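Local structure of mandelate racemase/muconate lactonizing enzyme (Roseovarius nubinhibens, 2QDD) at residues 15-20 and 326-331; 241-246 and 268-273; 263-268 and 290-295. The protein is of unknown function but belongs to the magnesium-dependent enolase superfamily and probably catalyses a reaction of the mandelate racemase/muconate lactonizing enzyme type. All blocks are in the same frame, centred on the assembly; numbering follows the deposited sequence.

Contacts 2 and 3 lie side by side in the barrel domain, their centres 7 Å apart, and both reach the magnesium site: contact 2 carries D243 and E244, while K265 and K267 of contact 3 pair with E220 and D243. They share P268 and meet directly, the R270 NH2 of contact 2 lying 2.8 Å from the K265 O of contact 3. Contact 1 stands apart. Its centre is 23 Å from that of contact 2 and 22 Å from that of contact 3, and it ties the N-terminal domain to the loop 326-331, whose H327 side chain is about 10 Å from that of the metal ligand D196.

Contact 1 of 3, residues 15-20 and 326-331; sequences LPLAKP and AHLADD
L17 and L328 face each other in a single backbone bridge, their CA atoms 4.4 Å apart, and a backbone hydrogen bond lies on either side of the pair: A329 N donates to P16 O at 3.0 Å and A18 N to H327 O at 2.9 Å, both nearly straight at the hydrogen. The carbonyl of H327 has further company, since water 1 bonds to it and also accepts from K19 N, carrying the link into the corner at A18 and K19. Apolar groups pack around this single bridge. L328 turns its CG away from its own carbonyl carbon (chi1 -56°), and CD2 then comes within 3.9 Å of L15 CB, with CD1 meeting L15 CD1 at 4.0 Å. The same CD2 touches L17 CD2 at 4.2 Å, so one methyl of L328 lies against both leucines of the strand. P16, between them in sequence, offers its ring instead to the following residues of the loop: its CD lies 4.0 Å from D330 CB, and the methyl of A329 sits near its carbonyl oxygen. The D330 carboxylate turns back on its own chain through a weak bond from D331 N. The strand 5-22 is thus lined on this side by the loop between helix 300-311 and strand 344-345, joining the N-terminal domain to the barrel domain. Strand 29-42 pairs with it through the backbones of L15 and L17, whose side chains also touch S35 and F30; on the loop, D331 forms a salt bridge to R339, and the H327 ring meets that of W322.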
# COMPACT_ATOMS: atom_id res chain seq x y z
N LEU A 15 28.39 22.76 -34.46
CA LEU A 15 27.16 22.82 -35.24
C LEU A 15 26.30 24.01 -34.83
O LEU A 15 25.61 23.95 -33.81
CB LEU A 15 26.34 21.54 -35.10
CG LEU A 15 26.95 20.17 -35.38
CD1 LEU A 15 26.02 19.14 -34.80
CD2 LEU A 15 27.13 19.96 -36.88
N PRO A 16 26.32 25.09 -35.64
CA PRO A 16 25.49 26.25 -35.31
C PRO A 16 24.01 25.94 -35.45
O PRO A 16 23.61 25.19 -36.35
CB PRO A 16 25.93 27.30 -36.34
CG PRO A 16 26.47 26.51 -37.48
CD PRO A 16 27.09 25.29 -36.88
N LEU A 17 23.20 26.48 -34.54
CA LEU A 17 21.75 26.38 -34.64
C LEU A 17 21.19 27.43 -35.58
O LEU A 17 21.75 28.53 -35.70
CB LEU A 17 21.11 26.51 -33.25
CG LEU A 17 21.51 25.49 -32.18
CD1 LEU A 17 21.10 26.00 -30.81
CD2 LEU A 17 20.90 24.12 -32.45
N ALA A 18 20.10 27.08 -36.25
CA ALA A 18 19.32 28.02 -37.05
C ALA A 18 18.66 29.12 -36.21
O ALA A 18 18.64 30.28 -36.61
CB ALA A 18 18.26 27.27 -37.87
N LYS A 19 18.12 28.73 -35.05
CA LYS A 19 17.57 29.69 -34.08
C LYS A 19 18.36 29.66 -32.76
O LYS A 19 18.09 28.82 -31.90
CB LYS A 19 16.08 29.43 -33.83
CG LYS A 19 15.21 29.34 -35.07
CD LYS A 19 14.81 30.72 -35.59
CE LYS A 19 13.89 30.61 -36.81
NZ LYS A 19 14.60 30.10 -38.02
N PRO A 20 19.34 30.57 -32.61
CA PRO A 20 19.93 30.83 -31.29
C PRO A 20 18.92 31.43 -30.31
O PRO A 20 18.04 32.19 -30.72
CB PRO A 20 21.05 31.84 -31.60
CG PRO A 20 21.30 31.72 -33.06
CD PRO A 20 19.97 31.39 -33.66
N ALA A 326 17.01 19.27 -38.38
CA ALA A 326 16.11 20.34 -38.81
C ALA A 326 16.37 21.69 -38.14
O ALA A 326 15.98 22.74 -38.66
CB ALA A 326 14.66 19.92 -38.62
N HIS A 327 17.03 21.66 -36.98
CA HIS A 327 17.27 22.87 -36.20
C HIS A 327 18.69 23.40 -36.35
O HIS A 327 19.03 24.44 -35.80
CB HIS A 327 16.90 22.63 -34.73
CG HIS A 327 15.44 22.40 -34.52
ND1 HIS A 327 14.57 23.39 -34.11
CD2 HIS A 327 14.68 21.29 -34.70
CE1 HIS A 327 13.35 22.90 -34.03
NE2 HIS A 327 13.38 21.63 -34.39
N LEU A 328 19.51 22.67 -37.12
CA LEU A 328 20.88 23.08 -37.44
C LEU A 328 20.95 23.93 -38.71
O LEU A 328 20.17 23.73 -39.65
CB LEU A 328 21.78 21.85 -37.61
CG LEU A 328 21.90 20.82 -36.49
CD1 LEU A 328 22.73 19.63 -36.98
CD2 LEU A 328 22.49 21.42 -35.21
N ALA A 329 21.91 24.85 -38.74
CA ALA A 329 22.19 25.65 -39.93
C ALA A 329 23.24 25.01 -40.85
O ALA A 329 23.30 25.33 -42.04
CB ALA A 329 22.62 27.06 -39.54
N ASP A 330 24.04 24.10 -40.30
CA ASP A 330 25.03 23.36 -41.08
C ASP A 330 24.63 21.89 -41.29
O ASP A 330 23.83 21.35 -40.52
CB ASP A 330 26.41 23.44 -40.41
CG ASP A 330 27.53 23.69 -41.40
OD1 ASP A 330 27.53 23.07 -42.49
OD2 ASP A 330 28.43 24.50 -41.08
N ASP A 331 25.20 21.26 -42.31
CA ASP A 331 25.03 19.83 -42.56
C ASP A 331 26.37 19.22 -42.99
O ASP A 331 26.89 19.54 -44.06
CB ASP A 331 23.96 19.60 -43.65
CG ASP A 331 23.49 18.14 -43.73
OD1 ASP A 331 24.08 17.23 -43.11
OD2 ASP A 331 22.50 17.90 -44.45
O HOH W 1 17.55 25.91 -33.92

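Contact 2 of 3, residues 241-246 and 268-273; sequences MLDECL and PNRVGG
R270 reaches from the short helix 268-271 to the chain that follows strand 240-242, and its guanidinium lies against the type I turn from D243 to L246. With CG anti to the backbone N (chi1 180°) and chi2 extended too, the side chain runs straight out before bending at chi3 (35°), which swings the head across the turn. NH1 donates to L246 O at 2.7 Å, with the oxygen close to the guanidinium plane and the N-H directed at a lone pair in the carbonyl plane. The carbonyl oxygen of D243 sits 3.1 Å above the centre of the guanidinium face, where it is not hydrogen-bonded to the arginine; it accepts instead from L246 N within the turn. NH2 forms a salt bridge with D243 OD1 at 2.7 Å, but the planes of carboxylate and guanidinium stand 82° apart, and as a hydrogen bond it is weak, with the N-H pointing well off the oxygen. Water 2, at the guanidinium edge, bridges the pair: it donates to D243 OD1 and accepts from R270 NE at 3.2 Å. NH2 also donates to K265 O. A leucine here would probably leave L246 O and K265 O without the guanidinium donors and D243 OD1 without its charge partner, with the turn less firmly fixed. OD2 of D243 has a second cationic partner, K267, and lies close to the like-charged E220 OE2. E244 turns away from R270, and its OE2 is hydrogen-bonded to Y59. D243 and E244 are magnesium ligands with D196 and E220, although this chain holds no metal, so the arginine is probably a second-shell group behind an acidic cluster at the C-terminal strand ends of the barrel, the usual place of the enolase-superfamily metal site.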
# COMPACT_ATOMS: atom_id res chain seq x y z
N MET A 241 3.24 12.34 -20.33
CA MET A 241 4.39 11.80 -21.05
C MET A 241 5.65 12.13 -20.25
O MET A 241 5.91 13.30 -19.95
CB MET A 241 4.45 12.44 -22.44
CG MET A 241 5.73 12.20 -23.25
SD MET A 241 5.72 10.77 -24.32
CE MET A 241 4.06 10.75 -25.01
N LEU A 242 6.42 11.11 -19.89
CA LEU A 242 7.70 11.33 -19.21
C LEU A 242 8.87 11.27 -20.18
O LEU A 242 8.76 10.66 -21.24
CB LEU A 242 7.90 10.33 -18.08
CG LEU A 242 6.91 10.41 -16.92
CD1 LEU A 242 7.27 9.35 -15.91
CD2 LEU A 242 6.87 11.78 -16.27
N ASP A 243 9.99 11.90 -19.81
CA ASP A 243 11.14 12.07 -20.69
C ASP A 243 12.44 12.17 -19.88
O ASP A 243 13.12 11.17 -19.67
CB ASP A 243 10.94 13.29 -21.62
CG ASP A 243 12.06 13.46 -22.66
OD1 ASP A 243 12.88 12.54 -22.87
OD2 ASP A 243 12.12 14.54 -23.28
N GLU A 244 12.76 13.37 -19.41
CA GLU A 244 14.11 13.69 -18.92
C GLU A 244 14.49 13.03 -17.59
O GLU A 244 15.67 12.90 -17.29
CB GLU A 244 14.31 15.20 -18.84
CG GLU A 244 14.35 15.90 -20.21
CD GLU A 244 12.99 16.42 -20.65
OE1 GLU A 244 11.97 16.07 -20.01
OE2 GLU A 244 12.93 17.18 -21.63
N CYS A 245 13.49 12.62 -16.80
CA CYS A 245 13.75 11.97 -15.51
C CYS A 245 14.12 10.49 -15.63
O CYS A 245 14.46 9.86 -14.63
CB CYS A 245 12.58 12.17 -14.54
SG CYS A 245 10.97 11.53 -15.09
N LEU A 246 14.06 9.96 -16.85
CA LEU A 246 14.22 8.53 -17.07
C LEU A 246 15.61 8.18 -17.60
O LEU A 246 15.84 8.17 -18.81
CB LEU A 246 13.15 8.02 -18.04
CG LEU A 246 11.68 8.25 -17.71
CD1 LEU A 246 10.89 8.18 -18.99
CD2 LEU A 246 11.17 7.22 -16.71
N PRO A 268 18.28 7.69 -27.13
CA PRO A 268 19.50 6.89 -26.97
C PRO A 268 20.63 7.57 -26.17
O PRO A 268 21.27 6.91 -25.35
CB PRO A 268 19.95 6.65 -28.42
CG PRO A 268 18.70 6.71 -29.21
CD PRO A 268 17.85 7.75 -28.54
N ASN A 269 20.84 8.87 -26.39
CA ASN A 269 21.85 9.61 -25.63
C ASN A 269 21.53 9.81 -24.15
O ASN A 269 22.43 10.01 -23.34
CB ASN A 269 22.19 10.95 -26.31
CG ASN A 269 23.61 11.43 -25.97
OD1 ASN A 269 23.79 12.32 -25.15
ND2 ASN A 269 24.61 10.84 -26.61
N ARG A 270 20.25 9.75 -23.79
CA ARG A 270 19.84 9.70 -22.38
C ARG A 270 20.00 8.31 -21.76
O ARG A 270 20.44 8.18 -20.61
CB ARG A 270 18.42 10.25 -22.20
CG ARG A 270 17.91 10.23 -20.76
CD ARG A 270 16.61 11.02 -20.54
NE ARG A 270 15.66 10.97 -21.65
CZ ARG A 270 14.86 9.94 -21.95
NH1 ARG A 270 14.88 8.83 -21.24
NH2 ARG A 270 14.02 10.04 -22.98
N VAL A 271 19.64 7.26 -22.50
CA VAL A 271 19.56 5.91 -21.94
C VAL A 271 20.78 5.03 -22.19
O VAL A 271 20.91 3.96 -21.57
CB VAL A 271 18.25 5.17 -22.34
CG1 VAL A 271 17.03 6.01 -21.96
CG2 VAL A 271 18.23 4.82 -23.83
N GLY A 272 21.67 5.46 -23.08
CA GLY A 272 22.95 4.78 -23.27
C GLY A 272 23.07 3.91 -24.50
O GLY A 272 23.86 2.97 -24.52
N GLY A 273 22.31 4.24 -25.53
CA GLY A 273 22.46 3.58 -26.82
C GLY A 273 21.21 2.86 -27.29
O GLY A 273 20.14 3.01 -26.71
O HOH W 2 15.30 13.93 -22.85

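Contact 3 of 3, residues 263-268 and 290-295; sequences GVKIKP and QMHIED
K265 and E294 meet because the lysine leaves its strand with CG anti to the carbonyl carbon (chi1 -69°) and stays extended, while E294 sets its CG between the backbone N and the carbonyl carbon (chi1 57°), which brings its carboxylate alongside K267 and across the end of K265. K265 NZ comes 3.5 Å from E294 OE2, a weak salt bridge; K267, also extended, makes a longer one to the same oxygen, its NZ at 4.0 Å. Water 3 bonds to K265 NZ weakly and to E294 OE1, and water 4 joins K267 NZ, E294 OE2 and D295 O. Below its amine, the stem of K265 slants past H292, with CG 3.8 Å from H292 CB. The strands carrying these groups, 263-266 and 290-293, run parallel, 18° apart, and the shortest of the backbone bonds between them is I266 N to H292 O, 2.8 Å. E294 N in turn donates to I266 O on an almost straight line. On the opposite face, I266 CD1 is 3.5 Å from M291 SD and 3.9 Å from I293 CD1, while V264 and M291 point the same way side by side. That face is covered by helices 274-287 and 300-311 of the barrel. The stronger partners of the lysines lie outside the two segments: E220 for K265, and for K267 the hydroxyl of Y59 besides D243. E294 is thus linked through the two lysines to the metal ligands, an arrangement likely to offset the negative charge gathered at the magnesium site.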
# COMPACT_ATOMS: atom_id res chain seq x y z
N GLY A 263 2.79 7.38 -21.32
CA GLY A 263 3.76 7.42 -22.40
C GLY A 263 5.12 7.86 -21.92
O GLY A 263 5.23 8.57 -20.91
N VAL A 264 6.15 7.42 -22.64
CA VAL A 264 7.52 7.93 -22.46
C VAL A 264 8.15 8.36 -23.79
O VAL A 264 7.79 7.85 -24.85
CB VAL A 264 8.46 6.92 -21.72
CG1 VAL A 264 7.86 6.48 -20.37
CG2 VAL A 264 8.79 5.70 -22.59
N LYS A 265 9.08 9.32 -23.73
CA LYS A 265 10.06 9.53 -24.79
C LYS A 265 11.27 8.65 -24.56
O LYS A 265 11.74 8.51 -23.43
CB LYS A 265 10.52 10.99 -24.83
CG LYS A 265 9.47 11.96 -25.30
CD LYS A 265 10.10 13.24 -25.78
CE LYS A 265 9.18 14.00 -26.71
NZ LYS A 265 9.60 15.41 -26.90
N ILE A 266 11.77 8.04 -25.64
CA ILE A 266 13.03 7.30 -25.58
C ILE A 266 14.10 8.00 -26.42
O ILE A 266 13.89 8.26 -27.61
CB ILE A 266 12.88 5.83 -26.02
CG1 ILE A 266 11.65 5.19 -25.37
CG2 ILE A 266 14.14 5.03 -25.67
CD1 ILE A 266 11.18 3.97 -26.09
N LYS A 267 15.23 8.30 -25.79
CA LYS A 267 16.33 9.00 -26.43
C LYS A 267 17.63 8.29 -26.11
O LYS A 267 18.04 8.27 -24.95
CB LYS A 267 16.39 10.46 -25.96
CG LYS A 267 15.16 11.27 -26.34
CD LYS A 267 15.34 12.72 -26.03
CE LYS A 267 13.99 13.40 -25.96
NZ LYS A 267 14.15 14.83 -25.59
N PRO A 268 18.28 7.69 -27.13
CA PRO A 268 19.50 6.89 -26.97
C PRO A 268 20.63 7.57 -26.17
O PRO A 268 21.27 6.91 -25.35
CB PRO A 268 19.95 6.65 -28.42
CG PRO A 268 18.70 6.71 -29.21
CD PRO A 268 17.85 7.75 -28.54
N GLN A 290 2.61 4.61 -25.04
CA GLN A 290 2.83 5.24 -26.34
C GLN A 290 4.09 6.09 -26.28
O GLN A 290 4.35 6.72 -25.27
CB GLN A 290 1.62 6.08 -26.72
CG GLN A 290 0.42 5.26 -27.13
CD GLN A 290 -0.63 6.09 -27.81
OE1 GLN A 290 -1.03 7.15 -27.31
NE2 GLN A 290 -1.09 5.63 -28.96
N MET A 291 4.87 6.10 -27.36
CA MET A 291 6.29 6.46 -27.26
C MET A 291 6.76 7.38 -28.39
O MET A 291 6.49 7.11 -29.55
CB MET A 291 7.17 5.20 -27.19
CG MET A 291 7.00 4.37 -25.92
SD MET A 291 7.90 2.81 -25.90
CE MET A 291 6.82 1.72 -26.80
N HIS A 292 7.43 8.48 -28.04
CA HIS A 292 8.21 9.27 -29.01
C HIS A 292 9.64 8.74 -29.01
O HIS A 292 10.26 8.63 -27.96
CB HIS A 292 8.25 10.75 -28.64
CG HIS A 292 6.92 11.44 -28.69
ND1 HIS A 292 6.37 11.92 -29.86
CD2 HIS A 292 6.04 11.74 -27.71
CE1 HIS A 292 5.21 12.48 -29.60
NE2 HIS A 292 4.98 12.38 -28.30
N ILE A 293 10.15 8.39 -30.18
CA ILE A 293 11.51 7.87 -30.29
C ILE A 293 12.35 8.74 -31.23
O ILE A 293 12.10 8.80 -32.43
CB ILE A 293 11.54 6.37 -30.69
CG1 ILE A 293 10.75 5.53 -29.68
CG2 ILE A 293 12.98 5.89 -30.81
CD1 ILE A 293 10.73 4.03 -29.94
N GLU A 294 13.34 9.40 -30.64
CA GLU A 294 14.12 10.47 -31.26
C GLU A 294 15.44 10.54 -30.50
O GLU A 294 15.63 9.81 -29.54
CB GLU A 294 13.37 11.80 -31.13
CG GLU A 294 13.03 12.19 -29.69
CD GLU A 294 11.92 13.22 -29.62
OE1 GLU A 294 10.84 12.97 -30.21
OE2 GLU A 294 12.12 14.28 -28.99
N ASP A 295 16.37 11.39 -30.93
CA ASP A 295 17.51 11.66 -30.06
C ASP A 295 17.51 13.08 -29.51
O ASP A 295 16.63 13.89 -29.84
CB ASP A 295 18.85 11.25 -30.69
CG ASP A 295 19.88 10.77 -29.64
OD1 ASP A 295 20.98 10.31 -30.03
OD2 ASP A 295 19.59 10.86 -28.43
O HOH W 3 8.80 14.77 -30.02
O HOH W 4 14.67 15.22 -28.56